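Local coordinates for protein nicotinate phosphoribosyltransferase (Saccharomyces cerevisiae, PDB 1VLP) that catalyses the ATP-dependent synthesis of nicotinate ribonucleotide from nicotinate and phosphoribosyl diphosphate, the first step of NAD biosynthesis from nicotinic acid, at residues 36-41 / 265-270; 176-181 / 342-347; 186-191 / 202-207. One frame throughout, in Å; residues are numbered along the deposited sequence. Where two conformers were deposited one is given.

Contact 1 of 3, residues 36-41 / 265-270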
# COMPACT_ATOMS: atom_id res chain seq x y z
N PHE A 36 11.52 10.23 8.53
CA PHE A 36 12.88 10.76 8.63
C PHE A 36 12.85 12.22 9.10
O PHE A 36 13.65 12.59 9.94
CB PHE A 36 13.63 10.64 7.28
CG PHE A 36 14.91 11.45 7.24
CD1 PHE A 36 16.02 11.04 7.94
CD2 PHE A 36 14.96 12.68 6.55
CE1 PHE A 36 17.21 11.79 7.91
CE2 PHE A 36 16.15 13.44 6.53
CZ PHE A 36 17.24 12.99 7.21
N THR A 37 11.95 13.01 8.52
CA THR A 37 11.86 14.44 8.75
C THR A 37 11.40 14.75 10.19
O THR A 37 11.96 15.63 10.87
CB THR A 37 10.99 15.13 7.65
OG1 THR A 37 11.62 14.99 6.33
CG2 THR A 37 10.82 16.62 7.92
N ASN A 38 10.38 14.03 10.66
CA ASN A 38 9.62 14.37 11.85
C ASN A 38 9.90 13.48 13.05
O ASN A 38 9.93 13.95 14.19
CB ASN A 38 8.13 14.31 11.51
CG ASN A 38 7.72 15.36 10.51
OD1 ASN A 38 7.64 16.55 10.87
ND2 ASN A 38 7.45 14.96 9.28
N PHE A 39 10.15 12.20 12.80
CA PHE A 39 10.29 11.21 13.86
C PHE A 39 11.50 10.26 13.68
O PHE A 39 11.38 9.06 13.81
CB PHE A 39 8.99 10.40 13.97
CG PHE A 39 7.76 11.27 14.15
CD1 PHE A 39 7.57 12.01 15.31
CD2 PHE A 39 6.79 11.35 13.18
CE1 PHE A 39 6.46 12.79 15.49
CE2 PHE A 39 5.67 12.12 13.35
CZ PHE A 39 5.51 12.85 14.51
N PRO A 40 12.69 10.82 13.46
CA PRO A 40 13.91 10.03 13.17
C PRO A 40 14.40 9.10 14.32
O PRO A 40 15.28 8.24 14.11
CB PRO A 40 14.97 11.12 12.93
CG PRO A 40 14.49 12.28 13.70
CD PRO A 40 13.00 12.27 13.53
N ASP A 41 13.86 9.32 15.50
CA ASP A 41 14.27 8.68 16.78
C ASP A 41 13.28 7.58 17.26
O ASP A 41 13.63 6.68 18.03
CB ASP A 41 14.23 9.76 17.85
CG ASP A 41 12.88 10.58 17.86
OD1 ASP A 41 12.50 11.14 16.75
OD2 ASP A 41 12.22 10.68 18.98
N MSE A 265 -2.13 15.48 9.90
CA MSE A 265 -2.23 16.33 8.70
C MSE A 265 -1.23 17.48 8.78
O MSE A 265 -0.53 17.79 7.81
CB MSE A 265 -3.62 16.92 8.53
CG MSE A 265 -4.69 15.90 8.31
SE MSE A 265 -6.38 16.84 7.88
CE MSE A 265 -6.81 17.68 9.47
N ASP A 266 -1.15 18.12 9.95
CA ASP A 266 -0.21 19.20 10.10
C ASP A 266 1.17 18.76 9.75
O ASP A 266 1.91 19.48 9.04
CB ASP A 266 -0.22 19.70 11.53
CG ASP A 266 -1.34 20.64 11.82
OD1 ASP A 266 -1.75 21.37 10.91
OD2 ASP A 266 -1.77 20.70 12.98
N CYS A 267 1.59 17.64 10.30
CA CYS A 267 2.91 17.20 10.07
C CYS A 267 3.15 16.89 8.60
O CYS A 267 4.20 17.19 8.04
CB CYS A 267 3.21 15.94 10.87
SG CYS A 267 3.66 16.20 12.54
N TRP A 268 2.16 16.26 7.98
CA TRP A 268 2.28 15.88 6.57
C TRP A 268 2.44 17.16 5.75
O TRP A 268 3.33 17.26 4.92
CB TRP A 268 1.05 15.06 6.13
CG TRP A 268 1.20 14.35 4.80
CD1 TRP A 268 0.67 14.72 3.61
CD2 TRP A 268 1.88 13.10 4.56
NE1 TRP A 268 0.95 13.78 2.65
CE2 TRP A 268 1.72 12.80 3.19
CE3 TRP A 268 2.62 12.23 5.37
CZ2 TRP A 268 2.24 11.64 2.62
CZ3 TRP A 268 3.16 11.08 4.78
CH2 TRP A 268 2.96 10.81 3.43
N ILE A 269 1.60 18.14 6.03
CA ILE A 269 1.57 19.38 5.24
C ILE A 269 2.85 20.19 5.45
O ILE A 269 3.41 20.74 4.50
CB ILE A 269 0.33 20.22 5.61
CG1 ILE A 269 -0.91 19.62 4.97
CG2 ILE A 269 0.44 21.66 5.08
CD1 ILE A 269 -2.21 20.11 5.56
N ASN A 270 3.30 20.28 6.70
CA ASN A 270 4.52 20.97 7.04
C ASN A 270 5.74 20.30 6.38
O ASN A 270 6.68 20.99 6.01
CB ASN A 270 4.65 21.15 8.56
CG ASN A 270 3.56 22.09 9.16
OD1 ASN A 270 2.97 22.94 8.48
ND2 ASN A 270 3.30 21.92 10.45
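Cys267 meets Phe39 and Asn38 where the end of helix 26-38, from the N-terminal region, packs at the protein surface on helix 260-272 of the barrel-related region. SG of Cys267 lies 4.3 Å from Phe39 CZ, approaching the ring obliquely, 62° from its normal. The sulfur takes two positions, so this Cys sulfur-aromatic contact, which suits a polarisable thiol, holds for the one described and is tentative. Phe39 is the first residue to leave the helical conformation, and its ring reaches across with CZ leading. Asn38 CB lies 3.6 Å above one face of the same ring, toward its rim.

With CG beside the backbone N (chi1 -66°), the amide of Asn38 can donate from ND2 both to Ala34 O in its own helix and to Thr271 OG1 across the gap, which suits asparagine, with two N-H groups on one short side chain. Cys267 O, 4.1 Å from Asn38 ND2 and not bonded to it, is hydrogen-bonded to Thr271 OG1. Val250 and Ile253 of helix 244-254 also touch the Phe39 ring. With no hydrogen bond between the segments, the join probably rests on dispersion, with a weak sulfur-aromatic part in this conformer; Thr271 adds the polar link.

Contact 2 of 3, residues 176-181 / 342-347; sequences AETLFD and LNVEKA
Val344 presents both of its methyl groups to Thr178 and Leu179, joining two helices that pack on the outside of the parallel-stranded, TIM-barrel-like domain of this type II phosphoribosyltransferase. Val344 CG1 comes to 3.6 Å from Thr178 CG2, methyl against methyl. Its other branch, CG2, lies 4.0 Å from Leu179 CG, and the two side chains cross obliquely. A beta-branched valine suits this spot because its two methyls diverge right at the backbone, here toward neighbouring residues of one helical turn. Leu179 then extends past Val344, and its CD2 rests 4.0 Å from Ala347 CB, where the short alanine side chain leaves room for the leucine branch one turn along helix 344-356.

Thr178 serves two environments at once: chi1 (-58°) puts OG1 beside the backbone N and CG2 anti to it, so CG2 faces the valine, while OG1 is hydrogen-bonded to Lys174 O, one turn earlier in helix 168-181. Further inward, Leu179 touches Ile365 and Ala347 touches Phe363, both on strand 360-365, so the helices share a strand as their floor.

The position of Val344 is set by the start of its helix. Asn343 is the N-cap, where asparagine can accept from a first-turn amide that has no preceding helical carbonyl to bond to: Lys346 N donates to Asn343 OD1 over 2.9 Å, at an N-H...O angle of 170°.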
# COMPACT_ATOMS: atom_id res chain seq x y z
N ALA A 176 -7.99 -3.40 -18.53
CA ALA A 176 -7.67 -2.01 -18.79
C ALA A 176 -8.60 -1.43 -19.87
O ALA A 176 -9.10 -0.32 -19.72
CB ALA A 176 -6.24 -1.90 -19.18
N GLU A 177 -8.87 -2.18 -20.91
CA GLU A 177 -9.70 -1.69 -22.00
C GLU A 177 -11.10 -1.45 -21.53
O GLU A 177 -11.71 -0.48 -21.93
CB GLU A 177 -9.64 -2.65 -23.18
CG GLU A 177 -8.25 -2.66 -23.83
CD GLU A 177 -8.17 -3.41 -25.13
OE1 GLU A 177 -9.18 -4.03 -25.53
OE2 GLU A 177 -7.08 -3.33 -25.78
N THR A 178 -11.63 -2.32 -20.68
CA THR A 178 -12.96 -2.07 -20.13
C THR A 178 -13.00 -0.80 -19.30
O THR A 178 -13.94 0.02 -19.40
CB THR A 178 -13.46 -3.28 -19.34
OG1 THR A 178 -13.46 -4.42 -20.20
CG2 THR A 178 -14.87 -3.07 -18.79
N LEU A 179 -12.00 -0.64 -18.45
CA LEU A 179 -11.89 0.53 -17.61
C LEU A 179 -11.88 1.81 -18.48
O LEU A 179 -12.66 2.71 -18.25
CB LEU A 179 -10.67 0.39 -16.71
CG LEU A 179 -10.77 -0.66 -15.60
CD1 LEU A 179 -9.36 -1.03 -15.03
CD2 LEU A 179 -11.68 -0.22 -14.50
N PHE A 180 -11.02 1.83 -19.48
CA PHE A 180 -10.89 2.98 -20.36
C PHE A 180 -12.20 3.27 -21.12
O PHE A 180 -12.61 4.42 -21.23
CB PHE A 180 -9.76 2.77 -21.35
CG PHE A 180 -8.39 2.70 -20.74
CD1 PHE A 180 -8.00 3.44 -19.62
CD2 PHE A 180 -7.46 1.89 -21.35
CE1 PHE A 180 -6.71 3.35 -19.16
CE2 PHE A 180 -6.20 1.79 -20.87
CZ PHE A 180 -5.82 2.52 -19.79
N ASP A 181 -12.90 2.23 -21.58
CA ASP A 181 -14.23 2.45 -22.21
C ASP A 181 -15.26 3.09 -21.33
O ASP A 181 -16.19 3.72 -21.81
CB ASP A 181 -14.85 1.15 -22.65
CG ASP A 181 -14.07 0.47 -23.68
OD1 ASP A 181 -13.23 1.10 -24.36
OD2 ASP A 181 -14.30 -0.74 -23.81
N LEU A 342 -10.52 -3.86 -5.20
CA LEU A 342 -11.31 -3.53 -6.39
C LEU A 342 -11.13 -4.54 -7.51
O LEU A 342 -10.09 -5.22 -7.59
CB LEU A 342 -10.85 -2.20 -6.94
CG LEU A 342 -11.41 -0.99 -6.21
CD1 LEU A 342 -10.76 0.20 -6.74
CD2 LEU A 342 -12.92 -0.90 -6.40
N ASN A 343 -12.16 -4.63 -8.34
CA ASN A 343 -12.07 -5.28 -9.66
C ASN A 343 -12.77 -4.36 -10.61
O ASN A 343 -13.24 -3.29 -10.19
CB ASN A 343 -12.68 -6.69 -9.60
CG ASN A 343 -14.12 -6.70 -9.15
OD1 ASN A 343 -14.85 -5.78 -9.42
ND2 ASN A 343 -14.52 -7.73 -8.43
N VAL A 344 -12.82 -4.73 -11.89
CA VAL A 344 -13.33 -3.81 -12.89
C VAL A 344 -14.79 -3.47 -12.67
O VAL A 344 -15.22 -2.30 -12.76
CB VAL A 344 -13.12 -4.39 -14.32
CG1 VAL A 344 -13.89 -3.56 -15.37
CG2 VAL A 344 -11.62 -4.42 -14.66
N GLU A 345 -15.60 -4.49 -12.35
CA GLU A 345 -17.04 -4.25 -12.19
C GLU A 345 -17.31 -3.32 -11.01
O GLU A 345 -18.19 -2.43 -11.10
CB GLU A 345 -17.80 -5.59 -12.03
CG GLU A 345 -18.19 -6.26 -13.35
CD GLU A 345 -18.56 -7.75 -13.20
OE1 GLU A 345 -18.24 -8.36 -12.15
OE2 GLU A 345 -19.15 -8.31 -14.13
N LYS A 346 -16.64 -3.57 -9.88
CA LYS A 346 -16.75 -2.66 -8.70
C LYS A 346 -16.33 -1.22 -9.03
O LYS A 346 -17.06 -0.28 -8.72
CB LYS A 346 -15.94 -3.16 -7.52
CG LYS A 346 -16.52 -4.38 -6.79
CD LYS A 346 -15.47 -4.81 -5.80
CE LYS A 346 -15.89 -5.93 -4.88
NZ LYS A 346 -14.79 -6.14 -3.89
N ALA A 347 -15.19 -1.05 -9.70
CA ALA A 347 -14.74 0.28 -10.13
C ALA A 347 -15.85 1.00 -10.93
O ALA A 347 -16.21 2.16 -10.67
CB ALA A 347 -13.47 0.19 -10.96

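Contact 3 of 3, residues 186-191 / 202-207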
# COMPACT_ATOMS: atom_id res chain seq x y z
N PHE A 186 -7.61 5.22 -13.23
CA PHE A 186 -7.13 4.23 -12.29
C PHE A 186 -5.64 4.14 -12.29
O PHE A 186 -4.95 4.54 -13.25
CB PHE A 186 -7.73 2.82 -12.56
CG PHE A 186 -7.21 2.15 -13.78
CD1 PHE A 186 -7.77 2.44 -15.04
CD2 PHE A 186 -6.11 1.26 -13.73
CE1 PHE A 186 -7.30 1.87 -16.17
CE2 PHE A 186 -5.65 0.65 -14.90
CZ PHE A 186 -6.22 0.98 -16.10
N SER A 187 -5.15 3.62 -11.18
CA SER A 187 -3.75 3.24 -11.08
C SER A 187 -3.61 1.77 -10.66
O SER A 187 -4.47 1.21 -9.98
CB SER A 187 -3.02 4.17 -10.11
OG SER A 187 -3.51 3.95 -8.81
N GLU A 188 -2.52 1.16 -11.09
CA GLU A 188 -2.11 -0.17 -10.68
C GLU A 188 -1.48 -0.10 -9.31
O GLU A 188 -0.69 0.82 -9.01
CB GLU A 188 -1.08 -0.70 -11.71
CG GLU A 188 -0.76 -2.17 -11.55
CD GLU A 188 0.25 -2.47 -10.46
OE1 GLU A 188 1.10 -1.62 -10.09
OE2 GLU A 188 0.18 -3.59 -9.97
N PHE A 189 -1.85 -1.01 -8.43
CA PHE A 189 -1.52 -0.93 -7.01
C PHE A 189 -1.17 -2.29 -6.40
O PHE A 189 -1.27 -2.48 -5.15
CB PHE A 189 -2.78 -0.36 -6.32
CG PHE A 189 -2.63 0.05 -4.88
CD1 PHE A 189 -1.41 0.52 -4.32
CD2 PHE A 189 -3.77 -0.01 -4.05
CE1 PHE A 189 -1.35 0.90 -2.97
CE2 PHE A 189 -3.71 0.38 -2.70
CZ PHE A 189 -2.50 0.84 -2.17
N GLY A 190 -0.81 -3.26 -7.25
CA GLY A 190 -0.70 -4.65 -6.82
C GLY A 190 0.67 -5.17 -6.40
O GLY A 190 0.87 -6.37 -6.30
N THR A 191 1.63 -4.28 -6.08
CA THR A 191 2.97 -4.74 -5.74
C THR A 191 2.98 -5.78 -4.59
O THR A 191 3.53 -6.89 -4.71
CB THR A 191 3.92 -3.58 -5.40
OG1 THR A 191 4.01 -2.72 -6.52
CG2 THR A 191 5.31 -4.10 -4.99
N LEU A 202 4.21 -8.51 -16.50
CA LEU A 202 3.32 -8.91 -17.59
C LEU A 202 2.02 -8.12 -17.57
O LEU A 202 1.55 -7.73 -18.63
CB LEU A 202 3.01 -10.40 -17.54
CG LEU A 202 4.13 -11.33 -17.97
CD1 LEU A 202 3.69 -12.73 -17.61
CD2 LEU A 202 4.41 -11.12 -19.44
N ILE A 203 1.45 -7.86 -16.39
CA ILE A 203 0.23 -7.05 -16.32
C ILE A 203 0.50 -5.58 -16.68
O ILE A 203 -0.32 -4.94 -17.32
CB ILE A 203 -0.61 -7.32 -15.04
CG1 ILE A 203 0.01 -6.73 -13.81
CG2 ILE A 203 -0.92 -8.81 -14.92
CD1 ILE A 203 -0.29 -5.25 -13.65
N MSE A 204 1.70 -5.08 -16.38
CA MSE A 204 2.10 -3.74 -16.83
C MSE A 204 2.12 -3.69 -18.35
O MSE A 204 1.61 -2.73 -18.97
CB MSE A 204 3.47 -3.35 -16.27
CG MSE A 204 3.52 -2.93 -14.79
SE MSE A 204 2.28 -1.46 -14.35
CE MSE A 204 3.06 -0.06 -15.57
N GLN A 205 2.72 -4.70 -18.96
CA GLN A 205 2.67 -4.89 -20.44
C GLN A 205 1.27 -4.85 -21.00
O GLN A 205 1.03 -4.15 -22.01
CB GLN A 205 3.41 -6.17 -20.85
CG GLN A 205 4.89 -6.10 -20.65
CD GLN A 205 5.57 -7.38 -21.14
OE1 GLN A 205 5.26 -7.85 -22.22
NE2 GLN A 205 6.45 -7.96 -20.32
N GLY A 206 0.33 -5.53 -20.34
CA GLY A 206 -1.08 -5.57 -20.80
C GLY A 206 -1.79 -4.26 -20.75
O GLY A 206 -2.47 -3.82 -21.70
N ILE A 207 -1.57 -3.57 -19.65
CA ILE A 207 -2.14 -2.24 -19.41
C ILE A 207 -1.59 -1.30 -20.49
O ILE A 207 -2.37 -0.60 -21.16
CB ILE A 207 -1.86 -1.72 -17.97
CG1 ILE A 207 -2.66 -2.54 -16.92
CG2 ILE A 207 -2.18 -0.19 -17.86
CD1 ILE A 207 -2.19 -2.38 -15.50
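Strand 186-188 and the segment 202-207 of helix 197-213 run nearly antiparallel, with 152° between their directions and 11.0 Å between their axes at closest approach. Glu188 and Met204 bring the backbones nearest, their CA atoms 8.3 Å apart, a spacing that leaves room for a layer of side chains.

Glu188 fills much of that layer with its aliphatic part. CG, anti to the backbone N (chi1 -170°), projects into a group of apolar ends: Ile203 CD1 at 3.8 Å, the selenium SE of selenomethionine Met204 at 4.2 Å, and Ile207 CD1. The glutamate crosses Ile203 and Met204 at about a right angle. Isoleucines one turn apart suit the inner side of the helix, and the flexible methionine chain, here selenomethionine, curls to bring SE up to Glu188 CG.

The parallel sheet to which strand 186-188 belongs, with helices packed outside it, is the barrel-like core of the enzyme; the chain leaves the strand and enters the helix in a beta-alpha connection. Phe189, in the loop just after the strand, probably binds nicotinate, as in related enzymes.

A bend at chi2 (-81°) turns the buried carboxylate of Glu188 onward, toward the loop that follows. OE2 accepts from Gly190 N over 2.9 Å, the donor standing well above the carboxylate plane, and also from Gln200 NE2, in the first turn of helix 197-213. OE1 is hydrogen-bonded to Thr225 OG1 at the end of the adjacent strand 222-225.

Contacts 2 and 3 are neighbours, their centres about 12 Å apart, whereas contact 1 lies across the centre of the chain, its centre about 36 Å from that of contact 2 and about 31 Å from that of contact 3. Helix 168-181 and strand 186-188 are consecutive elements of the parallel-stranded domain, and the two contacts meet directly where Phe180 CE1 lies 3.4 Å from Phe186 CE1. Along the chain, contact 3 is local and falls between the two segments of both other contacts; contacts 1 and 2 interleave. Contact 1 instead ties helix 26-38, in the N-terminal family region, to helix 260-272 of the barrel-related region, so the three together span both parts of the enzyme.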